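Local atomic coordinates of lectin (PDB entry 5T1X), a protein that probably binds mannose-containing glycans, as a storage-tissue lectin of taro related to the snowdrop lectin GNA. Residues D18-M30 with Y88-I100. Residues are numbered along the deposited sequence; the frame is centred on the assembly and turned at random. Where two conformers were deposited one is given.
Sequences DGRLTAKNHQLVM and YVLILRDDGFAVI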
ATOM      1  N   ASP B  18      -7.417  15.853 -12.456  1.00 10.16           N
ATOM      2  CA  ASP B  18      -7.956  15.990 -11.098  1.00 10.38           C
ATOM      3  C   ASP B  18      -8.380  14.626 -10.492  1.00 12.96           C
ATOM      4  O   ASP B  18      -9.063  14.598  -9.466  1.00 12.19           O
ATOM      5  CB  ASP B  18      -9.089  17.050 -11.023  1.00 12.29           C
ATOM      6  CG  ASP B  18      -8.703  18.360 -11.702  1.00 17.90           C
ATOM      7  OD1 ASP B  18      -7.653  18.934 -11.341  1.00 15.07           O
ATOM      8  OD2 ASP B  18      -9.407  18.766 -12.643  1.00 22.30           O
ATOM      9  N   GLY B  19      -7.885  13.527 -11.080  1.00 10.23           N
ATOM     10  CA  GLY B  19      -8.030  12.179 -10.536  1.00 10.65           C
ATOM     11  C   GLY B  19      -7.253  12.118  -9.234  1.00 13.02           C
ATOM     12  O   GLY B  19      -6.240  12.815  -9.089  1.00 12.27           O
ATOM     13  N   ARG B  20      -7.729  11.338  -8.253  1.00  8.96           N
ATOM     14  CA  ARG B  20      -7.082  11.381  -6.945  1.00  8.76           C
ATOM     15  C   ARG B  20      -7.177  10.115  -6.119  1.00 12.97           C
ATOM     16  O   ARG B  20      -8.049   9.268  -6.346  1.00 11.54           O
ATOM     17  CB  ARG B  20      -7.746  12.509  -6.116  1.00  9.06           C
ATOM     18  CG  ARG B  20      -9.225  12.245  -5.743  1.00 12.54           C
ATOM     19  CD  ARG B  20      -9.951  13.506  -5.339  1.00 14.65           C
ATOM     20  NE  ARG B  20     -10.100  14.385  -6.500  1.00 27.47           N
ATOM     21  CZ  ARG B  20     -10.158  15.709  -6.443  1.00 36.57           C
ATOM     22  NH1 ARG B  20     -10.113  16.335  -5.275  1.00 27.12           N
ATOM     23  NH2 ARG B  20     -10.272  16.417  -7.556  1.00 15.98           N
ATOM     24  N   LEU B  21      -6.312  10.050  -5.095  1.00  8.91           N
ATOM     25  CA  LEU B  21      -6.395   9.081  -4.015  1.00  7.21           C
ATOM     26  C   LEU B  21      -7.050   9.784  -2.849  1.00 11.77           C
ATOM     27  O   LEU B  21      -6.852  10.995  -2.667  1.00 11.60           O
ATOM     28  CB  LEU B  21      -5.018   8.517  -3.595  1.00  7.17           C
ATOM     29  CG  LEU B  21      -4.127   7.918  -4.681  1.00 11.56           C
ATOM     30  CD1 LEU B  21      -2.919   7.276  -4.063  1.00 11.59           C
ATOM     31  CD2 LEU B  21      -4.889   6.901  -5.539  1.00 14.69           C
ATOM     32  N   THR B  22      -7.864   9.056  -2.079  1.00  9.88           N
ATOM     33  CA  THR B  22      -8.544   9.606  -0.909  1.00 10.08           C
ATOM     34  C   THR B  22      -8.427   8.621   0.244  1.00 11.43           C
ATOM     35  O   THR B  22      -8.478   7.409   0.031  1.00 12.20           O
ATOM     36  CB  THR B  22     -10.027   9.936  -1.196  1.00 15.89           C
ATOM     37  OG1 THR B  22     -10.708   8.748  -1.618  1.00 17.58           O
ATOM     38  CG2 THR B  22     -10.207  11.020  -2.261  1.00 14.85           C
ATOM     39  N   ALA B  23      -8.244   9.146   1.460  1.00  9.25           N
ATOM     40  CA  ALA B  23      -8.192   8.357   2.700  1.00  8.98           C
ATOM     41  C   ALA B  23      -8.589   9.260   3.837  1.00 13.04           C
ATOM     42  O   ALA B  23      -7.912  10.261   4.069  1.00 12.18           O
ATOM     43  CB  ALA B  23      -6.806   7.770   2.932  1.00 10.42           C
ATOM     44  N   LYS B  24      -9.709   8.946   4.522  1.00 11.06           N
ATOM     45  CA  LYS B  24     -10.230   9.787   5.601  1.00 11.71           C
ATOM     46  C   LYS B  24     -10.443  11.199   5.017  1.00 16.89           C
ATOM     47  O   LYS B  24     -11.096  11.305   3.974  1.00 16.22           O
ATOM     48  CB  LYS B  24      -9.317   9.752   6.851  1.00 13.11           C
ATOM     49  CG  LYS B  24      -9.345   8.387   7.566  1.00 15.86           C
ATOM     50  CD  LYS B  24      -8.140   8.142   8.481  1.00 18.33           C
ATOM     51  CE  LYS B  24      -8.066   9.066   9.670  1.00 20.75           C
ATOM     52  NZ  LYS B  24      -6.779   8.926  10.403  1.00 21.24           N
ATOM     53  N   ASN B  25      -9.834  12.242   5.613  1.00 16.17           N
ATOM     54  CA  ASN B  25      -9.912  13.623   5.130  1.00 17.15           C
ATOM     55  C   ASN B  25      -8.727  13.983   4.200  1.00 19.75           C
ATOM     56  O   ASN B  25      -8.667  15.112   3.703  1.00 21.35           O
ATOM     57  CB  ASN B  25      -9.994  14.611   6.307  1.00 20.90           C
ATOM     58  CG  ASN B  25      -9.080  14.377   7.501  1.00 45.15           C
ATOM     59  OD1 ASN B  25      -8.261  13.445   7.560  1.00 29.24           O
ATOM     60  ND2 ASN B  25      -9.240  15.218   8.517  1.00 44.24           N
ATOM     61  N   HIS B  26      -7.800  13.035   3.949  1.00 12.42           N
ATOM     62  CA  HIS B  26      -6.635  13.278   3.080  1.00 10.79           C
ATOM     63  C   HIS B  26      -6.942  13.001   1.611  1.00 12.63           C
ATOM     64  O   HIS B  26      -7.708  12.090   1.299  1.00 11.81           O
ATOM     65  CB  HIS B  26      -5.433  12.395   3.486  1.00 10.78           C
ATOM     66  CG  HIS B  26      -5.193  12.309   4.964  1.00 13.63           C
ATOM     67  ND1 HIS B  26      -4.873  13.429   5.709  1.00 15.22           N
ATOM     68  CD2 HIS B  26      -5.226  11.232   5.784  1.00 14.57           C
ATOM     69  CE1 HIS B  26      -4.737  13.010   6.958  1.00 14.96           C
ATOM     70  NE2 HIS B  26      -4.932  11.694   7.054  1.00 15.05           N
ATOM     71  N   GLN B  27      -6.301  13.759   0.704  1.00  9.29           N
ATOM     72  CA  GLN B  27      -6.413  13.556  -0.745  1.00  8.57           C
ATOM     73  C   GLN B  27      -5.056  13.751  -1.403  1.00 11.96           C
ATOM     74  O   GLN B  27      -4.294  14.601  -0.958  1.00 12.79           O
ATOM     75  CB  GLN B  27      -7.412  14.534  -1.402  1.00 11.04           C
ATOM     76  CG  GLN B  27      -8.818  14.544  -0.832  1.00 22.37           C
ATOM     77  CD  GLN B  27      -9.623  15.629  -1.499  1.00 38.22           C
ATOM     78  OE1 GLN B  27     -10.073  15.486  -2.636  1.00 31.22           O
ATOM     79  NE2 GLN B  27      -9.767  16.764  -0.831  1.00 27.41           N
ATOM     80  N   LEU B  28      -4.767  12.992  -2.460  1.00  7.12           N
ATOM     81  CA  LEU B  28      -3.564  13.173  -3.277  1.00  7.17           C
ATOM     82  C   LEU B  28      -4.079  13.351  -4.683  1.00  9.25           C
ATOM     83  O   LEU B  28      -4.570  12.394  -5.272  1.00  7.91           O
ATOM     84  CB  LEU B  28      -2.537  12.017  -3.144  1.00  6.93           C
ATOM     85  CG  LEU B  28      -1.258  12.175  -3.998  1.00 10.51           C
ATOM     86  CD1 LEU B  28      -0.377  13.340  -3.494  1.00 11.51           C
ATOM     87  CD2 LEU B  28      -0.445  10.893  -4.025  1.00 10.78           C
ATOM     88  N   VAL B  29      -4.033  14.592  -5.204  1.00  7.80           N
ATOM     89  CA  VAL B  29      -4.655  14.931  -6.487  1.00  8.03           C
ATOM     90  C   VAL B  29      -3.631  15.225  -7.591  1.00 10.91           C
ATOM     91  O   VAL B  29      -2.793  16.096  -7.416  1.00  8.84           O
ATOM     92  CB  VAL B  29      -5.620  16.160  -6.332  1.00 11.42           C
ATOM     93  CG1 VAL B  29      -6.476  16.339  -7.583  1.00 11.05           C
ATOM     94  CG2 VAL B  29      -6.513  16.037  -5.092  1.00 11.64           C
ATOM     95  N   MET B  30      -3.768  14.560  -8.760  1.00  6.77           N
ATOM     96  CA  MET B  30      -2.991  14.919  -9.954  1.00  6.65           C
ATOM     97  C   MET B  30      -3.842  15.928 -10.691  1.00 10.66           C
ATOM     98  O   MET B  30      -4.728  15.557 -11.467  1.00  9.93           O
ATOM     99  CB  MET B  30      -2.655  13.692 -10.835  1.00  8.37           C
ATOM    100  CG  MET B  30      -1.868  14.052 -12.096  1.00 10.72           C
ATOM    101  SD  MET B  30      -0.204  14.656 -11.710  1.00 12.84           S
ATOM    102  CE  MET B  30      -0.373  16.404 -12.091  1.00 11.16           C
ATOM    103  N   TYR B  88       5.055  -2.400  -7.397  1.00  8.53           N
ATOM    104  CA  TYR B  88       5.075  -1.356  -6.355  1.00  7.06           C
ATOM    105  C   TYR B  88       3.678  -0.833  -6.075  1.00  9.82           C
ATOM    106  O   TYR B  88       2.770  -1.007  -6.889  1.00 10.02           O
ATOM    107  CB  TYR B  88       6.004  -0.189  -6.773  1.00  6.64           C
ATOM    108  CG  TYR B  88       7.471  -0.569  -6.718  1.00  7.18           C
ATOM    109  CD1 TYR B  88       8.274  -0.170  -5.657  1.00  8.21           C
ATOM    110  CD2 TYR B  88       8.034  -1.406  -7.681  1.00  8.31           C
ATOM    111  CE1 TYR B  88       9.616  -0.554  -5.579  1.00  9.92           C
ATOM    112  CE2 TYR B  88       9.367  -1.824  -7.595  1.00  9.00           C
ATOM    113  CZ  TYR B  88      10.156  -1.383  -6.548  1.00 12.52           C
ATOM    114  OH  TYR B  88      11.462  -1.803  -6.442  1.00 11.46           O
ATOM    115  N   VAL B  89       3.500  -0.191  -4.909  1.00  5.69           N
ATOM    116  CA  VAL B  89       2.223   0.415  -4.566  1.00  5.47           C
ATOM    117  C   VAL B  89       2.482   1.743  -3.859  1.00  8.52           C
ATOM    118  O   VAL B  89       3.380   1.836  -3.029  1.00  9.18           O
ATOM    119  CB  VAL B  89       1.306  -0.530  -3.729  1.00 10.19           C
ATOM    120  CG1 VAL B  89       1.911  -0.838  -2.358  1.00  9.86           C
ATOM    121  CG2 VAL B  89      -0.112   0.041  -3.580  1.00 10.39           C
ATOM    122  N   LEU B  90       1.717   2.763  -4.231  1.00  6.37           N
ATOM    123  CA  LEU B  90       1.711   4.056  -3.556  1.00  6.37           C
ATOM    124  C   LEU B  90       0.482   4.042  -2.682  1.00 10.32           C
ATOM    125  O   LEU B  90      -0.619   3.814  -3.198  1.00  9.76           O
ATOM    126  CB  LEU B  90       1.660   5.210  -4.589  1.00  6.67           C
ATOM    127  CG  LEU B  90       1.361   6.616  -4.035  1.00 10.68           C
ATOM    128  CD1 LEU B  90       2.530   7.185  -3.255  1.00 11.94           C
ATOM    129  CD2 LEU B  90       1.011   7.570  -5.176  1.00 11.79           C
ATOM    130  N   ILE B  91       0.655   4.232  -1.363  1.00  8.18           N
ATOM    131  CA  ILE B  91      -0.471   4.239  -0.447  1.00  6.71           C
ATOM    132  C   ILE B  91      -0.645   5.624   0.145  1.00 10.62           C
ATOM    133  O   ILE B  91       0.291   6.149   0.744  1.00  9.74           O
ATOM    134  CB  ILE B  91      -0.330   3.188   0.698  1.00  8.60           C
ATOM    135  CG1 ILE B  91      -0.004   1.761   0.158  1.00  8.97           C
ATOM    136  CG2 ILE B  91      -1.598   3.175   1.594  1.00  8.15           C
ATOM    137  CD1 ILE B  91       0.275   0.716   1.251  1.00 10.33           C
ATOM    138  N   LEU B  92      -1.858   6.181   0.036  1.00  8.24           N
ATOM    139  CA  LEU B  92      -2.205   7.391   0.769  1.00  8.04           C
ATOM    140  C   LEU B  92      -2.711   6.852   2.086  1.00 10.57           C
ATOM    141  O   LEU B  92      -3.833   6.332   2.157  1.00 10.40           O
ATOM    142  CB  LEU B  92      -3.233   8.282   0.036  1.00  7.82           C
ATOM    143  CG  LEU B  92      -3.668   9.548   0.816  1.00 11.09           C
ATOM    144  CD1 LEU B  92      -2.499  10.511   1.047  1.00 11.94           C
ATOM    145  CD2 LEU B  92      -4.840  10.242   0.135  1.00 11.79           C
ATOM    146  N   ARG B  93      -1.835   6.827   3.083  0.50  9.05           N
ATOM    147  CA  ARG B  93      -2.125   6.208   4.372  0.50  9.21           C
ATOM    148  C   ARG B  93      -3.161   6.958   5.185  0.50 12.63           C
ATOM    149  O   ARG B  93      -3.354   8.161   5.008  0.50 11.77           O
ATOM    150  CB  ARG B  93      -0.825   6.079   5.179  0.50 11.36           C
ATOM    151  CG  ARG B  93       0.112   5.129   4.442  0.50 12.75           C
ATOM    152  CD  ARG B  93       1.447   4.842   5.082  0.50 16.64           C
ATOM    153  NE  ARG B  93       1.817   5.557   6.197  0.50 17.11           N
ATOM    154  CZ  ARG B  93       2.986   5.468   6.907  0.50 26.02           C
ATOM    155  NH1 ARG B  93       3.940   4.635   6.538  0.50 25.11           N
ATOM    156  NH2 ARG B  93       3.168   6.231   7.974  0.50 30.18           N
ATOM    157  N   ASP B  94      -3.774   6.254   6.140  1.00 10.84           N
ATOM    158  CA  ASP B  94      -4.744   6.856   7.042  1.00 10.93           C
ATOM    159  C   ASP B  94      -4.125   7.998   7.853  1.00 14.94           C
ATOM    160  O   ASP B  94      -4.846   8.911   8.251  1.00 13.84           O
ATOM    161  CB  ASP B  94      -5.285   5.795   8.013  1.00 12.89           C
ATOM    162  CG  ASP B  94      -6.169   4.726   7.405  1.00 21.10           C
ATOM    163  OD1 ASP B  94      -6.510   4.837   6.206  1.00 19.80           O
ATOM    164  OD2 ASP B  94      -6.520   3.781   8.125  1.00 26.63           O
ATOM    165  N   ASP B  95      -2.791   7.952   8.085  1.00 13.02           N
ATOM    166  CA  ASP B  95      -2.098   8.979   8.871  1.00 14.17           C
ATOM    167  C   ASP B  95      -1.623  10.177   8.002  1.00 18.17           C
ATOM    168  O   ASP B  95      -0.946  11.051   8.522  1.00 19.58           O
ATOM    169  CB  ASP B  95      -0.933   8.375   9.690  1.00 16.07           C
ATOM    170  CG  ASP B  95       0.172   7.695   8.899  1.00 21.07           C
ATOM    171  OD1 ASP B  95       0.139   7.758   7.656  1.00 18.44           O
ATOM    172  OD2 ASP B  95       1.113   7.168   9.529  1.00 22.68           O
ATOM    173  N   GLY B  96      -2.013  10.229   6.724  1.00 13.06           N
ATOM    174  CA  GLY B  96      -1.707  11.366   5.858  1.00 12.60           C
ATOM    175  C   GLY B  96      -0.454  11.274   5.012  1.00 13.65           C
ATOM    176  O   GLY B  96      -0.324  12.013   4.033  1.00 13.63           O
ATOM    177  N   PHE B  97       0.483  10.400   5.391  1.00 10.40           N
ATOM    178  CA  PHE B  97       1.693  10.183   4.598  1.00  9.26           C
ATOM    179  C   PHE B  97       1.344   9.465   3.299  1.00 11.95           C
ATOM    180  O   PHE B  97       0.447   8.629   3.298  1.00 11.05           O
ATOM    181  CB  PHE B  97       2.698   9.316   5.376  1.00 11.24           C
ATOM    182  CG  PHE B  97       3.328   9.967   6.584  1.00 13.36           C
ATOM    183  CD1 PHE B  97       4.472  10.746   6.455  1.00 16.34           C
ATOM    184  CD2 PHE B  97       2.789   9.788   7.849  1.00 17.29           C
ATOM    185  CE1 PHE B  97       5.059  11.340   7.573  1.00 17.34           C
ATOM    186  CE2 PHE B  97       3.384  10.379   8.969  1.00 19.39           C
ATOM    187  CZ  PHE B  97       4.513  11.145   8.822  1.00 16.92           C
ATOM    188  N   ALA B  98       2.043   9.782   2.203  1.00  9.67           N
ATOM    189  CA  ALA B  98       1.882   9.040   0.943  1.00  8.63           C
ATOM    190  C   ALA B  98       3.194   8.315   0.750  1.00 11.62           C
ATOM    191  O   ALA B  98       4.249   8.960   0.726  1.00 11.65           O
ATOM    192  CB  ALA B  98       1.556   9.975  -0.214  1.00 10.01           C
ATOM    193  N   VAL B  99       3.164   6.974   0.750  1.00  7.78           N
ATOM    194  CA  VAL B  99       4.409   6.202   0.746  1.00  7.12           C
ATOM    195  C   VAL B  99       4.435   5.180  -0.378  1.00  8.63           C
ATOM    196  O   VAL B  99       3.447   4.485  -0.603  1.00  7.85           O
ATOM    197  CB  VAL B  99       4.585   5.493   2.122  1.00 10.41           C
ATOM    198  CG1 VAL B  99       5.891   4.691   2.176  1.00  9.72           C
ATOM    199  CG2 VAL B  99       4.527   6.497   3.277  1.00 10.14           C
ATOM    200  N   ILE B 100       5.586   5.058  -1.049  1.00  5.07           N
ATOM    201  CA  ILE B 100       5.766   4.037  -2.095  1.00  4.74           C
ATOM    202  C   ILE B 100       6.421   2.832  -1.451  1.00  8.93           C
ATOM    203  O   ILE B 100       7.525   2.944  -0.892  1.00  8.08           O
ATOM    204  CB  ILE B 100       6.592   4.527  -3.310  1.00  7.36           C
ATOM    205  CG1 ILE B 100       6.005   5.819  -3.944  1.00  8.31           C
ATOM    206  CG2 ILE B 100       6.759   3.375  -4.359  1.00  9.08           C
ATOM    207  CD1 ILE B 100       6.937   6.444  -4.987  1.00 11.03           C
TER
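His26 reaches from the hairpin 19-30 over the turn that links strands 89-92 and 98-107, and its imidazole lies against that turn by one face and one edge. Its CB rests against Leu92 CD2. With chi1 at -43°, CG is turned away from the carbonyl carbon and the ring comes to lie over Gly96. Gly96 CA lies 3.4 Å from the ring centroid of His26, nearly on the normal, as a CH-pi contact; ND1 and CE1 meet this same carbon, while Asn25 OD1 approaches the other face off-centre. At the edge, CD2 passes close to Asp94 O, and NE2 gives that oxygen a weak bond (His26 NE2 to Asp94 O 3.0 Å, bent to 132° at the hydrogen).

Asp94 O has a second donor. The side chain of Lys24, bent at chi3 (66°), lays CD against Asp94 CB and brings NZ to within 2.9 Å of Asp94 O, from above the carbonyl plane. The two turns, type II' over Ala23-His26 and type I over Arg93-Gly96, are thus tied through one carbonyl.

Beneath them the contact is apolar. Leu92 lays CD2 on the face of the hairpin, over the backbone where its two strands pair, 3.5 Å from Leu21 O and 3.6 Å from His26 O, while its CG meets the methyl of Ala23. Deeper still, Leu90 CD2 touches Leu28 CD2 at 3.8 Å and, less closely, Leu21 CD1.

Strand 26-30 continues into its own sheet through strand 36-39, whose Leu36 and Leu38 cover Leu28, whereas strand 89-92 lies between strands 8-10 and 98-107. The contact therefore packs two sheets together within the chain, consistent with the beta-prism II fold of GNA-related lectins, and residues 98-100 extend the second sheet antiparallel into the neighbouring subunit.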